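Local coordinates for protein TBC1 domain family member 22A (Homo sapiens, PDB 2QFZ) that may act as a GTPase-activating protein for Rab-family small GTPases, forms homodimers, and is represented here by the piece carrying its helical TBC domain, at residues A[27-32]-A[49-54]; A[41-46]-A[61-66]; A[242-247]-A[304-309]; A[286-291]-A[310-315]. One frame throughout, in Å; residues are numbered along the deposited sequence.

Contact 1: residues A[27-32]-A[49-54]; sequences DKFKQL and SGIPKP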
loop_
_atom_site.group_PDB
_atom_site.type_symbol
_atom_site.label_atom_id
_atom_site.label_comp_id
_atom_site.label_asym_id
_atom_site.label_seq_id
_atom_site.Cartn_x
_atom_site.Cartn_y
_atom_site.Cartn_z
ATOM N N ASP A 27 -24.691 -5.142 3.953
ATOM C CA ASP A 27 -25.586 -6.079 3.244
ATOM C C ASP A 27 -25.415 -6.071 1.714
ATOM O O ASP A 27 -25.590 -7.074 1.084
ATOM C CB ASP A 27 -27.062 -5.797 3.606
ATOM N N LYS A 28 -25.053 -4.940 1.120
ATOM C CA LYS A 28 -24.785 -4.889 -0.331
ATOM C C LYS A 28 -23.466 -5.605 -0.703
ATOM O O LYS A 28 -23.427 -6.383 -1.643
ATOM C CB LYS A 28 -24.762 -3.428 -0.822
ATOM C CG LYS A 28 -25.608 -3.155 -2.056
ATOM C CD LYS A 28 -26.514 -1.930 -1.868
ATOM C CE LYS A 28 -25.740 -0.628 -1.621
ATOM N NZ LYS A 28 -26.576 0.376 -0.895
ATOM N N PHE A 29 -22.396 -5.324 0.042
ATOM C CA PHE A 29 -21.121 -6.045 -0.112
ATOM C C PHE A 29 -21.309 -7.555 0.034
ATOM O O PHE A 29 -20.890 -8.337 -0.829
ATOM C CB PHE A 29 -20.097 -5.569 0.940
ATOM C CG PHE A 29 -19.384 -4.346 0.544
ATOM C CD1 PHE A 29 -18.226 -4.420 -0.235
ATOM C CD2 PHE A 29 -19.886 -3.109 0.871
ATOM C CE1 PHE A 29 -17.573 -3.275 -0.615
ATOM C CE2 PHE A 29 -19.230 -1.944 0.462
ATOM C CZ PHE A 29 -18.078 -2.035 -0.259
ATOM N N LYS A 30 -21.978 -7.954 1.104
ATOM C CA LYS A 30 -22.174 -9.385 1.399
ATOM C C LYS A 30 -22.955 -10.073 0.292
ATOM O O LYS A 30 -22.642 -11.195 -0.084
ATOM C CB LYS A 30 -22.875 -9.571 2.741
ATOM C CG LYS A 30 -22.001 -9.234 3.912
ATOM C CD LYS A 30 -22.710 -9.487 5.251
ATOM N N GLN A 31 -23.945 -9.375 -0.261
ATOM C CA GLN A 31 -24.739 -9.924 -1.334
ATOM C C GLN A 31 -23.908 -10.105 -2.593
ATOM O O GLN A 31 -24.000 -11.154 -3.225
ATOM C CB GLN A 31 -25.962 -9.069 -1.615
ATOM C CG GLN A 31 -27.126 -9.905 -2.106
ATOM C CD GLN A 31 -28.333 -9.086 -2.459
ATOM O OE1 GLN A 31 -28.576 -8.023 -1.876
ATOM N NE2 GLN A 31 -29.123 -9.585 -3.414
ATOM N N LEU A 32 -23.091 -9.101 -2.953
ATOM C CA LEU A 32 -22.125 -9.250 -4.082
ATOM C C LEU A 32 -21.155 -10.404 -3.867
ATOM O O LEU A 32 -20.974 -11.216 -4.757
ATOM C CB LEU A 32 -21.291 -7.982 -4.345
ATOM C CG LEU A 32 -21.894 -6.924 -5.263
ATOM C CD1 LEU A 32 -21.094 -5.636 -5.175
ATOM C CD2 LEU A 32 -21.923 -7.446 -6.672
ATOM N N SER A 49 -15.549 3.952 -2.408
ATOM C CA SER A 49 -15.931 4.806 -1.322
ATOM C C SER A 49 -15.589 4.205 0.028
ATOM O O SER A 49 -16.020 4.718 1.049
ATOM C CB SER A 49 -17.421 5.154 -1.453
ATOM O OG SER A 49 -17.719 5.725 -2.754
ATOM N N GLY A 50 -14.772 3.139 0.033
ATOM C CA GLY A 50 -14.312 2.494 1.270
ATOM C C GLY A 50 -15.059 1.186 1.509
ATOM O O GLY A 50 -16.217 1.082 1.150
ATOM N N ILE A 51 -14.410 0.200 2.124
ATOM C CA ILE A 51 -15.010 -1.143 2.315
ATOM C C ILE A 51 -15.228 -1.360 3.789
ATOM O O ILE A 51 -14.291 -1.213 4.551
ATOM C CB ILE A 51 -14.055 -2.247 1.801
ATOM C CG1 ILE A 51 -13.656 -1.962 0.353
ATOM C CG2 ILE A 51 -14.657 -3.678 1.945
ATOM C CD1 ILE A 51 -12.482 -2.776 -0.156
ATOM N N PRO A 52 -16.461 -1.762 4.204
ATOM C CA PRO A 52 -16.674 -2.071 5.599
ATOM C C PRO A 52 -15.750 -3.166 6.088
ATOM O O PRO A 52 -15.562 -4.169 5.391
ATOM C CB PRO A 52 -18.123 -2.579 5.638
ATOM C CG PRO A 52 -18.737 -2.093 4.471
ATOM C CD PRO A 52 -17.675 -1.972 3.416
ATOM N N LYS A 53 -15.205 -2.985 7.286
ATOM C CA LYS A 53 -14.180 -3.866 7.845
ATOM C C LYS A 53 -14.491 -5.382 7.801
ATOM O O LYS A 53 -13.613 -6.171 7.427
ATOM C CB LYS A 53 -13.828 -3.397 9.250
ATOM C CG LYS A 53 -12.919 -4.316 10.017
ATOM C CD LYS A 53 -12.532 -3.716 11.371
ATOM C CE LYS A 53 -11.496 -2.588 11.232
ATOM N NZ LYS A 53 -10.426 -2.686 12.297
ATOM N N PRO A 54 -15.724 -5.795 8.171
ATOM C CA PRO A 54 -16.141 -7.215 8.096
ATOM C C PRO A 54 -15.946 -7.925 6.739
ATOM O O PRO A 54 -15.666 -9.130 6.687
ATOM C CB PRO A 54 -17.649 -7.151 8.455
ATOM C CG PRO A 54 -17.733 -5.960 9.359
ATOM C CD PRO A 54 -16.806 -4.958 8.725
#
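Phe29 meets Pro52, Ile51 and Gly50 in a contact that is almost entirely apolar, a compact example of one helix-borne aromatic ring serving as the whole interface for a loop. The CH-pi part comes from Pro52: its CD lies over one face of the ring, 3.7 Å from the ring centroid of Phe29 and displaced toward the rim. That displacement brings Pro52 CD to 3.3 Å from Phe29 CE2, a tight fit, while Pro52 CG follows alongside at 3.9 Å from Phe29 CD2. Plain aliphatic packing continues the contact on the CE1 side of the ring. Ile51 crosses Phe29 at about a right angle, and its CG2 branch stands 3.9 Å from Phe29 CE1. With chi1 at -83°, Phe29 turns CG away from its own carbonyl carbon, and the ring leaves helix 25-34 in the direction of the loop.

The polar element is Gly50 O, 3.9 Å from Phe29 CZ. This oxygen accepts a hydrogen bond from Arg25, one turn earlier on the same helix, and the N-H of Ile51 is taken by Asp268, so two side chains hold the loop backbone. Ile51 also packs on Arg56 and Trp60, and Gly50-Ile51-Pro52 is thus the loop leading into helix 56-63, which carries these two residues as the Arg-x-x-x-Trp signature of TBC domains.

Contact 2: residues A[41-46]-A[61-66]; sequences EELRRL and KLLSGY
Lys61 O, one residue before the Leu62 and Leu63 that meet Leu43 and Arg44, draws in the turn after helix 56-63: the N-H of Tyr66 reaches it in a weak bond of 3.0 Å, and the Lys61 backbone is also bonded to Leu67. A second bond back into the last turn, Gly65 N to Leu62 O at 3.1 Å, closes the helix end, and Gly65 takes the positive phi of 79° that lets the chain leave. Leu62 and Leu63, in the last turn before this end, face helix 40-47.

Leu43 CD2 touches both. This methyl lies 4.0 Å from Leu63 CD2 and 4.1 Å from Leu62 CB. Leu43 has CG opposite the backbone N (chi1 -169°), which carries the branch outward to the neighbouring helix.

Arg44 takes part through its aliphatic portion. It and Leu63 run past each other in opposite directions, and Leu63 CD2 comes within 3.3 Å of Arg44 CG, the tightest point of the interface. The chain stays extended as far as NE, and Arg44 NE is 4.2 Å from Leu63 CD2.

Asp190 holds both Lys61, by a salt bridge, and Tyr66, by a hydrogen bond to its hydroxyl. Leu33 of helix 25-34 touches both Leu43 and Leu62. The arrangement is that of a helix ended by a Schellman motif, its last turn packed on an earlier helix in the all-helical TBC domain.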
loop_
_atom_site.group_PDB
_atom_site.type_symbol
_atom_site.label_atom_id
_atom_site.label_comp_id
_atom_site.label_asym_id
_atom_site.label_seq_id
_atom_site.Cartn_x
_atom_site.Cartn_y
_atom_site.Cartn_z
ATOM N N GLU A 41 -17.012 -5.504 -11.374
ATOM C CA GLU A 41 -17.257 -4.111 -11.770
ATOM C C GLU A 41 -18.060 -3.415 -10.693
ATOM O O GLU A 41 -17.632 -2.370 -10.167
ATOM C CB GLU A 41 -18.003 -4.031 -13.122
ATOM C CG GLU A 41 -18.544 -2.619 -13.472
ATOM N N GLU A 42 -19.207 -4.007 -10.347
ATOM C CA GLU A 42 -20.022 -3.524 -9.254
ATOM C C GLU A 42 -19.318 -3.501 -7.891
ATOM O O GLU A 42 -19.503 -2.573 -7.131
ATOM C CB GLU A 42 -21.350 -4.313 -9.131
ATOM C CG GLU A 42 -22.451 -3.844 -10.053
ATOM C CD GLU A 42 -22.471 -2.324 -10.210
ATOM O OE1 GLU A 42 -22.849 -1.630 -9.234
ATOM O OE2 GLU A 42 -22.077 -1.837 -11.303
ATOM N N LEU A 43 -18.542 -4.519 -7.575
ATOM C CA LEU A 43 -17.750 -4.518 -6.317
ATOM C C LEU A 43 -16.747 -3.346 -6.252
ATOM O O LEU A 43 -16.653 -2.690 -5.208
ATOM C CB LEU A 43 -16.990 -5.839 -6.164
ATOM C CG LEU A 43 -16.316 -6.153 -4.829
ATOM C CD1 LEU A 43 -17.353 -6.306 -3.723
ATOM C CD2 LEU A 43 -15.412 -7.411 -4.970
ATOM N N ARG A 44 -16.011 -3.126 -7.355
ATOM C CA ARG A 44 -15.080 -1.966 -7.515
ATOM C C ARG A 44 -15.739 -0.636 -7.326
ATOM O O ARG A 44 -15.204 0.207 -6.612
ATOM C CB ARG A 44 -14.428 -1.936 -8.894
ATOM C CG ARG A 44 -13.389 -2.952 -9.068
ATOM C CD ARG A 44 -12.697 -2.829 -10.383
ATOM N NE ARG A 44 -12.033 -4.087 -10.675
ATOM C CZ ARG A 44 -12.506 -5.025 -11.488
ATOM N NH1 ARG A 44 -13.642 -4.832 -12.165
ATOM N NH2 ARG A 44 -11.813 -6.150 -11.662
ATOM N N ARG A 45 -16.892 -0.432 -7.982
ATOM C CA ARG A 45 -17.658 0.812 -7.828
ATOM C C ARG A 45 -18.109 1.032 -6.377
ATOM O O ARG A 45 -18.162 2.171 -5.905
ATOM C CB ARG A 45 -18.853 0.830 -8.793
ATOM C CG ARG A 45 -19.870 1.905 -8.509
ATOM N N LEU A 46 -18.424 -0.045 -5.653
ATOM C CA LEU A 46 -18.804 0.107 -4.243
ATOM C C LEU A 46 -17.567 0.337 -3.351
ATOM O O LEU A 46 -17.611 1.101 -2.422
ATOM C CB LEU A 46 -19.570 -1.100 -3.723
ATOM C CG LEU A 46 -21.070 -1.200 -3.980
ATOM C CD1 LEU A 46 -21.638 -2.266 -3.065
ATOM C CD2 LEU A 46 -21.781 0.108 -3.770
ATOM N N LYS A 61 -9.062 -9.617 -1.481
ATOM C CA LYS A 61 -8.722 -10.839 -2.206
ATOM C C LYS A 61 -9.375 -10.960 -3.568
ATOM O O LYS A 61 -8.729 -11.414 -4.518
ATOM C CB LYS A 61 -8.996 -12.077 -1.373
ATOM C CG LYS A 61 -8.046 -12.197 -0.208
ATOM C CD LYS A 61 -8.366 -13.421 0.675
ATOM C CE LYS A 61 -7.896 -13.163 2.083
ATOM N NZ LYS A 61 -7.948 -14.413 2.879
ATOM N N LEU A 62 -10.633 -10.564 -3.693
ATOM C CA LEU A 62 -11.290 -10.615 -4.996
ATOM C C LEU A 62 -10.822 -9.525 -5.972
ATOM O O LEU A 62 -10.602 -9.812 -7.168
ATOM C CB LEU A 62 -12.806 -10.579 -4.880
ATOM C CG LEU A 62 -13.405 -11.833 -4.271
ATOM C CD1 LEU A 62 -14.851 -11.557 -3.817
ATOM C CD2 LEU A 62 -13.305 -13.046 -5.270
ATOM N N LEU A 63 -10.680 -8.303 -5.468
ATOM C CA LEU A 63 -10.315 -7.152 -6.291
ATOM C C LEU A 63 -8.875 -7.248 -6.788
ATOM O O LEU A 63 -8.584 -6.805 -7.875
ATOM C CB LEU A 63 -10.539 -5.835 -5.529
ATOM C CG LEU A 63 -11.960 -5.341 -5.321
ATOM C CD1 LEU A 63 -11.978 -4.063 -4.465
ATOM C CD2 LEU A 63 -12.615 -5.096 -6.643
ATOM N N SER A 64 -7.992 -7.879 -6.019
ATOM C CA SER A 64 -6.633 -8.137 -6.464
ATOM C C SER A 64 -6.486 -9.339 -7.400
ATOM O O SER A 64 -5.386 -9.585 -7.898
ATOM C CB SER A 64 -5.753 -8.434 -5.280
ATOM O OG SER A 64 -6.092 -9.730 -4.791
ATOM N N GLY A 65 -7.550 -10.114 -7.590
ATOM C CA GLY A 65 -7.502 -11.323 -8.409
ATOM C C GLY A 65 -6.891 -12.549 -7.749
ATOM O O GLY A 65 -6.539 -13.513 -8.423
ATOM N N TYR A 66 -6.732 -12.522 -6.439
ATOM C CA TYR A 66 -6.168 -13.678 -5.718
ATOM C C TYR A 66 -7.199 -14.830 -5.694
ATOM O O TYR A 66 -6.862 -15.994 -5.928
ATOM C CB TYR A 66 -5.759 -13.242 -4.306
ATOM C CG TYR A 66 -5.220 -14.315 -3.407
ATOM C CD1 TYR A 66 -4.225 -15.172 -3.837
ATOM C CD2 TYR A 66 -5.701 -14.460 -2.093
ATOM C CE1 TYR A 66 -3.722 -16.198 -2.980
ATOM C CE2 TYR A 66 -5.194 -15.455 -1.234
ATOM C CZ TYR A 66 -4.209 -16.328 -1.705
ATOM O OH TYR A 66 -3.678 -17.300 -0.886
#

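Contact 3: residues A[242-247]-A[304-309]; sequences YLQFAF and ELLLFL
Two helices of the all-helical TBC fold run nearly side by side here, 242-251 and 302-309, with Phe245 and Gln244 of the first meeting Leu309 and Leu306 of the second. Within the two segments the axes approach to 9.6 Å and their directions differ by 25°.

Phe245 is the centre of the packing. Its CG lies between the backbone N and the carbonyl carbon (chi1 65°), an uncommon setting in a helix that lays the ring against its own backbone. One face consequently sits above Tyr242 O, which is 3.7 Å from the ring plane and over its centre. The opposite face receives Leu309 CD1, 3.9 Å from the centroid of the Phe245 ring in a CH-pi contact offset toward the rim, nearest to Phe245 CD2 at 3.6 Å. Leu309 CB adds a second touch, 3.9 Å from Phe245 CB.

Leu306 reaches Gln244, and its CD1 also lies near Phe245 CB. That methyl, Leu306 CD1, comes to 3.9 Å from Gln244 CB, the two side chains lying roughly perpendicular, and Leu306 CD2 passes by Gln244 NE2. The amide oxygen OE1 of Gln244 is turned back to accept the N-H of Arg241. Leu289 of helix 276-291 touches Phe245 and Leu309, and Trp249 meets the Phe245 ring edge-to-face.

Tyr242 O is itself satisfied by Ala246 N at 2.8 Å and Phe245 N at 3.2 Å. Between the two segments the side chains meet through shape and dispersion, chiefly methyls against an aromatic face, and the polar link lies just beyond them, a probable hydrogen bond from Gln310 NE2 to Gln244 O.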
loop_
_atom_site.group_PDB
_atom_site.type_symbol
_atom_site.label_atom_id
_atom_site.label_comp_id
_atom_site.label_asym_id
_atom_site.label_seq_id
_atom_site.Cartn_x
_atom_site.Cartn_y
_atom_site.Cartn_z
ATOM N N TYR A 242 11.605 17.919 -6.177
ATOM C CA TYR A 242 10.572 16.940 -5.807
ATOM C C TYR A 242 11.158 15.621 -5.284
ATOM O O TYR A 242 10.613 15.032 -4.384
ATOM C CB TYR A 242 9.577 16.688 -6.944
ATOM C CG TYR A 242 8.645 17.836 -7.231
ATOM C CD1 TYR A 242 9.102 18.987 -7.888
ATOM C CD2 TYR A 242 7.293 17.739 -6.931
ATOM C CE1 TYR A 242 8.242 20.020 -8.184
ATOM C CE2 TYR A 242 6.411 18.769 -7.228
ATOM C CZ TYR A 242 6.887 19.905 -7.853
ATOM O OH TYR A 242 6.015 20.930 -8.149
ATOM N N LEU A 243 12.306 15.209 -5.800
ATOM C CA LEU A 243 12.904 13.924 -5.452
ATOM C C LEU A 243 13.302 13.842 -4.008
ATOM O O LEU A 243 13.295 12.739 -3.422
ATOM C CB LEU A 243 14.129 13.658 -6.320
ATOM C CG LEU A 243 14.698 12.247 -6.433
ATOM C CD1 LEU A 243 13.691 11.275 -7.037
ATOM C CD2 LEU A 243 15.954 12.322 -7.312
ATOM N N GLN A 244 13.598 14.995 -3.390
ATOM C CA GLN A 244 14.026 15.010 -1.987
ATOM C C GLN A 244 12.950 14.605 -0.993
ATOM O O GLN A 244 13.269 14.165 0.102
ATOM C CB GLN A 244 14.600 16.375 -1.607
ATOM C CG GLN A 244 15.828 16.766 -2.441
ATOM C CD GLN A 244 16.362 18.148 -2.095
ATOM O OE1 GLN A 244 15.821 19.152 -2.532
ATOM N NE2 GLN A 244 17.446 18.193 -1.319
ATOM N N PHE A 245 11.684 14.785 -1.350
ATOM C CA PHE A 245 10.570 14.404 -0.467
ATOM C C PHE A 245 9.677 13.344 -1.092
ATOM O O PHE A 245 9.208 12.460 -0.400
ATOM C CB PHE A 245 9.750 15.643 0.025
ATOM C CG PHE A 245 9.018 16.383 -1.075
ATOM C CD1 PHE A 245 7.764 15.995 -1.498
ATOM C CD2 PHE A 245 9.601 17.446 -1.695
ATOM C CE1 PHE A 245 7.122 16.670 -2.526
ATOM C CE2 PHE A 245 8.968 18.115 -2.719
ATOM C CZ PHE A 245 7.732 17.735 -3.133
ATOM N N ALA A 246 9.478 13.400 -2.396
ATOM C CA ALA A 246 8.563 12.488 -3.094
ATOM C C ALA A 246 9.143 11.097 -3.474
ATOM O O ALA A 246 8.404 10.239 -3.857
ATOM C CB ALA A 246 8.014 13.174 -4.318
ATOM N N PHE A 247 10.455 10.882 -3.373
ATOM C CA PHE A 247 11.033 9.543 -3.527
ATOM C C PHE A 247 10.385 8.571 -2.547
ATOM O O PHE A 247 9.947 7.497 -2.935
ATOM C CB PHE A 247 12.552 9.498 -3.271
ATOM C CG PHE A 247 13.168 8.136 -3.569
ATOM C CD1 PHE A 247 13.644 7.843 -4.840
ATOM C CD2 PHE A 247 13.222 7.140 -2.594
ATOM C CE1 PHE A 247 14.208 6.568 -5.135
ATOM C CE2 PHE A 247 13.751 5.877 -2.885
ATOM C CZ PHE A 247 14.245 5.595 -4.150
ATOM N N GLU A 304 13.579 23.967 6.852
ATOM C CA GLU A 304 12.277 23.714 7.459
ATOM C C GLU A 304 11.226 23.348 6.431
ATOM O O GLU A 304 10.310 22.617 6.760
ATOM C CB GLU A 304 11.805 24.935 8.272
ATOM C CG GLU A 304 12.610 25.191 9.522
ATOM C CD GLU A 304 11.972 26.231 10.459
ATOM O OE1 GLU A 304 12.429 26.366 11.600
ATOM O OE2 GLU A 304 11.015 26.915 10.066
ATOM N N LEU A 305 11.338 23.884 5.204
ATOM C CA LEU A 305 10.435 23.529 4.103
ATOM C C LEU A 305 10.538 22.036 3.733
ATOM O O LEU A 305 9.535 21.319 3.688
ATOM C CB LEU A 305 10.714 24.368 2.855
ATOM C CG LEU A 305 9.795 24.091 1.659
ATOM C CD1 LEU A 305 8.318 24.123 2.038
ATOM C CD2 LEU A 305 10.091 25.063 0.453
ATOM N N LEU A 306 11.753 21.592 3.468
ATOM C CA LEU A 306 12.015 20.172 3.264
ATOM C C LEU A 306 11.589 19.303 4.496
ATOM O O LEU A 306 10.926 18.310 4.317
ATOM C CB LEU A 306 13.493 19.948 2.855
ATOM C CG LEU A 306 13.913 18.512 2.526
ATOM C CD1 LEU A 306 12.888 17.850 1.565
ATOM C CD2 LEU A 306 15.275 18.461 1.967
ATOM N N LEU A 307 11.917 19.711 5.722
ATOM C CA LEU A 307 11.482 18.982 6.940
ATOM C C LEU A 307 9.995 18.785 7.047
ATOM O O LEU A 307 9.571 17.711 7.416
ATOM C CB LEU A 307 11.958 19.636 8.238
ATOM C CG LEU A 307 13.457 19.435 8.495
ATOM C CD1 LEU A 307 13.979 20.620 9.323
ATOM C CD2 LEU A 307 13.783 18.081 9.170
ATOM N N PHE A 308 9.236 19.837 6.732
ATOM C CA PHE A 308 7.773 19.846 6.725
ATOM C C PHE A 308 7.210 18.852 5.677
ATOM O O PHE A 308 6.344 18.055 5.982
ATOM C CB PHE A 308 7.267 21.282 6.420
ATOM C CG PHE A 308 5.779 21.406 6.373
ATOM C CD1 PHE A 308 5.020 21.322 7.543
ATOM C CD2 PHE A 308 5.114 21.623 5.164
ATOM C CE1 PHE A 308 3.634 21.431 7.503
ATOM C CE2 PHE A 308 3.720 21.721 5.124
ATOM C CZ PHE A 308 2.985 21.641 6.325
ATOM N N LEU A 309 7.724 18.917 4.448
ATOM C CA LEU A 309 7.244 18.068 3.347
ATOM C C LEU A 309 7.524 16.579 3.633
ATOM O O LEU A 309 6.804 15.694 3.146
ATOM C CB LEU A 309 7.905 18.471 2.037
ATOM C CG LEU A 309 7.444 19.778 1.371
ATOM C CD1 LEU A 309 8.376 20.233 0.228
ATOM C CD2 LEU A 309 6.040 19.611 0.847
#

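Contact 4: residues A[286-291]-A[310-315]; sequences AAFLVR and QNLPTA
From Leu312 to Thr314 the loop backbone bends through an inverse gamma turn centred on Pro313 (phi -78°, psi 88°), and the residues on both sides of the proline direct their CB atoms toward Phe288 on helix 276-291. One ring thus receives two different side chains, delivered by a single sharp bend.

Leu312 brings the closer of the two. It and Phe288 reach toward each other from opposite directions, and CD1 is the leucine branch that touches: it lies 3.3 Å from Phe288 CE2, a tight carbon-carbon contact, with Phe288 CZ at 3.7 Å and Phe288 CD2 at 3.8 Å from the same methyl.

Thr314 comes to the edge of the ring. Its CG2 methyl lies near the ring plane, 4.1 Å from both Phe288 CZ and Phe288 CE1. At chi1 59° OG1 stands between the backbone N and the carbonyl carbon of Thr314, which gives the methyl to the phenylalanine; the hydroxyl is hydrogen-bonded to the backbone oxygen of Glu257.

Phe288 also meets Trp249 and Trp292 edge-to-face, and Leu312 rests on both tryptophans as well. The result is an aromatic and leucine cluster, buried where helix 276-291 and the loop leading to helix 319-335 come together in the C-terminal part of the helical TBC fold.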
loop_
_atom_site.group_PDB
_atom_site.type_symbol
_atom_site.label_atom_id
_atom_site.label_comp_id
_atom_site.label_asym_id
_atom_site.label_seq_id
_atom_site.Cartn_x
_atom_site.Cartn_y
_atom_site.Cartn_z
ATOM N N ALA A 286 -0.224 14.344 -5.801
ATOM C CA ALA A 286 -0.446 15.738 -6.212
ATOM C C ALA A 286 -1.425 16.445 -5.284
ATOM O O ALA A 286 -1.148 17.561 -4.820
ATOM C CB ALA A 286 -0.907 15.790 -7.667
ATOM N N ALA A 287 -2.533 15.766 -4.967
ATOM C CA ALA A 287 -3.505 16.248 -3.970
ATOM C C ALA A 287 -2.932 16.346 -2.542
ATOM O O ALA A 287 -3.253 17.271 -1.768
ATOM C CB ALA A 287 -4.773 15.405 -4.010
ATOM N N PHE A 288 -2.064 15.420 -2.186
ATOM C CA PHE A 288 -1.443 15.438 -0.866
ATOM C C PHE A 288 -0.556 16.679 -0.707
ATOM O O PHE A 288 -0.610 17.378 0.316
ATOM C CB PHE A 288 -0.639 14.150 -0.665
ATOM C CG PHE A 288 -0.198 13.902 0.711
ATOM C CD1 PHE A 288 -1.113 13.805 1.757
ATOM C CD2 PHE A 288 1.146 13.722 0.987
ATOM C CE1 PHE A 288 -0.687 13.525 3.068
ATOM C CE2 PHE A 288 1.579 13.438 2.298
ATOM C CZ PHE A 288 0.675 13.346 3.328
ATOM N N LEU A 289 0.228 16.971 -1.735
ATOM C CA LEU A 289 1.061 18.157 -1.722
ATOM C C LEU A 289 0.243 19.478 -1.603
ATOM O O LEU A 289 0.535 20.327 -0.746
ATOM C CB LEU A 289 1.979 18.156 -2.959
ATOM C CG LEU A 289 3.105 19.182 -3.016
ATOM C CD1 LEU A 289 4.071 19.086 -1.857
ATOM C CD2 LEU A 289 3.825 19.004 -4.342
ATOM N N VAL A 290 -0.783 19.630 -2.425
ATOM C CA VAL A 290 -1.491 20.884 -2.499
ATOM C C VAL A 290 -2.509 21.053 -1.377
ATOM O O VAL A 290 -2.949 22.164 -1.162
ATOM C CB VAL A 290 -2.076 21.210 -3.929
ATOM C CG1 VAL A 290 -0.949 21.244 -4.969
ATOM C CG2 VAL A 290 -3.191 20.282 -4.367
ATOM N N ARG A 291 -2.809 19.974 -0.634
ATOM C CA ARG A 291 -3.538 20.033 0.638
ATOM C C ARG A 291 -2.857 20.993 1.634
ATOM O O ARG A 291 -3.543 21.711 2.364
ATOM C CB ARG A 291 -3.714 18.613 1.229
ATOM C CG ARG A 291 -4.042 18.494 2.734
ATOM C CD ARG A 291 -5.504 18.838 3.098
ATOM N NE ARG A 291 -5.694 18.773 4.558
ATOM C CZ ARG A 291 -5.386 19.751 5.423
ATOM N NH1 ARG A 291 -4.871 20.903 5.006
ATOM N NH2 ARG A 291 -5.600 19.585 6.721
ATOM N N GLN A 310 8.586 16.337 4.403
ATOM C CA GLN A 310 8.998 15.006 4.810
ATOM C C GLN A 310 8.308 14.575 6.080
ATOM O O GLN A 310 8.468 13.448 6.484
ATOM C CB GLN A 310 10.511 14.968 5.032
ATOM C CG GLN A 310 11.329 14.984 3.804
ATOM C CD GLN A 310 12.833 15.017 4.076
ATOM O OE1 GLN A 310 13.280 15.446 5.142
ATOM N NE2 GLN A 310 13.619 14.588 3.090
ATOM N N ASN A 311 7.569 15.482 6.731
ATOM C CA ASN A 311 6.946 15.205 8.036
ATOM C C ASN A 311 5.596 15.877 8.141
ATOM O O ASN A 311 5.334 16.610 9.082
ATOM C CB ASN A 311 7.830 15.699 9.178
ATOM C CG ASN A 311 9.167 14.975 9.253
ATOM O OD1 ASN A 311 9.275 13.913 9.878
ATOM N ND2 ASN A 311 10.204 15.571 8.668
ATOM N N LEU A 312 4.724 15.628 7.170
ATOM C CA LEU A 312 3.457 16.335 7.106
ATOM C C LEU A 312 2.592 15.961 8.329
ATOM O O LEU A 312 2.648 14.816 8.789
ATOM C CB LEU A 312 2.746 16.080 5.777
ATOM C CG LEU A 312 3.415 16.797 4.570
ATOM C CD1 LEU A 312 2.826 16.306 3.278
ATOM C CD2 LEU A 312 3.306 18.313 4.631
ATOM N N PRO A 313 1.848 16.935 8.892
ATOM C CA PRO A 313 1.123 16.673 10.146
ATOM C C PRO A 313 -0.181 15.861 9.935
ATOM O O PRO A 313 -1.250 16.417 9.719
ATOM C CB PRO A 313 0.837 18.100 10.691
ATOM C CG PRO A 313 1.438 19.055 9.697
ATOM C CD PRO A 313 1.619 18.315 8.431
ATOM N N THR A 314 -0.053 14.546 9.964
ATOM C CA THR A 314 -1.161 13.648 9.644
ATOM C C THR A 314 -1.439 12.625 10.763
ATOM O O THR A 314 -2.269 11.738 10.600
ATOM C CB THR A 314 -0.838 12.834 8.373
ATOM O OG1 THR A 314 0.365 12.081 8.595
ATOM C CG2 THR A 314 -0.701 13.729 7.187
ATOM N N ALA A 315 -0.776 12.753 11.905
ATOM C CA ALA A 315 -0.974 11.785 13.005
ATOM C C ALA A 315 -2.446 11.747 13.490
ATOM O O ALA A 315 -2.918 10.753 14.021
ATOM C CB ALA A 315 -0.035 12.102 14.133
#

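The four contacts form two separate pairs. Contacts 1 and 2, centres 11 Å apart, are built from successive N-terminal helices: 25-34 and 40-47 follow each other in sequence, and Leu32 CD1 reaches Leu43 N at 3.7 Å. Contacts 3 and 4, centres 10 Å apart, are joined by packing of Leu309 on Leu289 and by the bond between Gln310 and Gln244. Within each pair the segments alternate along the chain, whereas the first pair closes before the second opens. The centres of contacts 1 and 3 lie about 37 Å apart. Each pair thus groups neighbouring elements of the helical TBC domain, with contact 3 on the opposite side of the chain's centre from contacts 1 and 2.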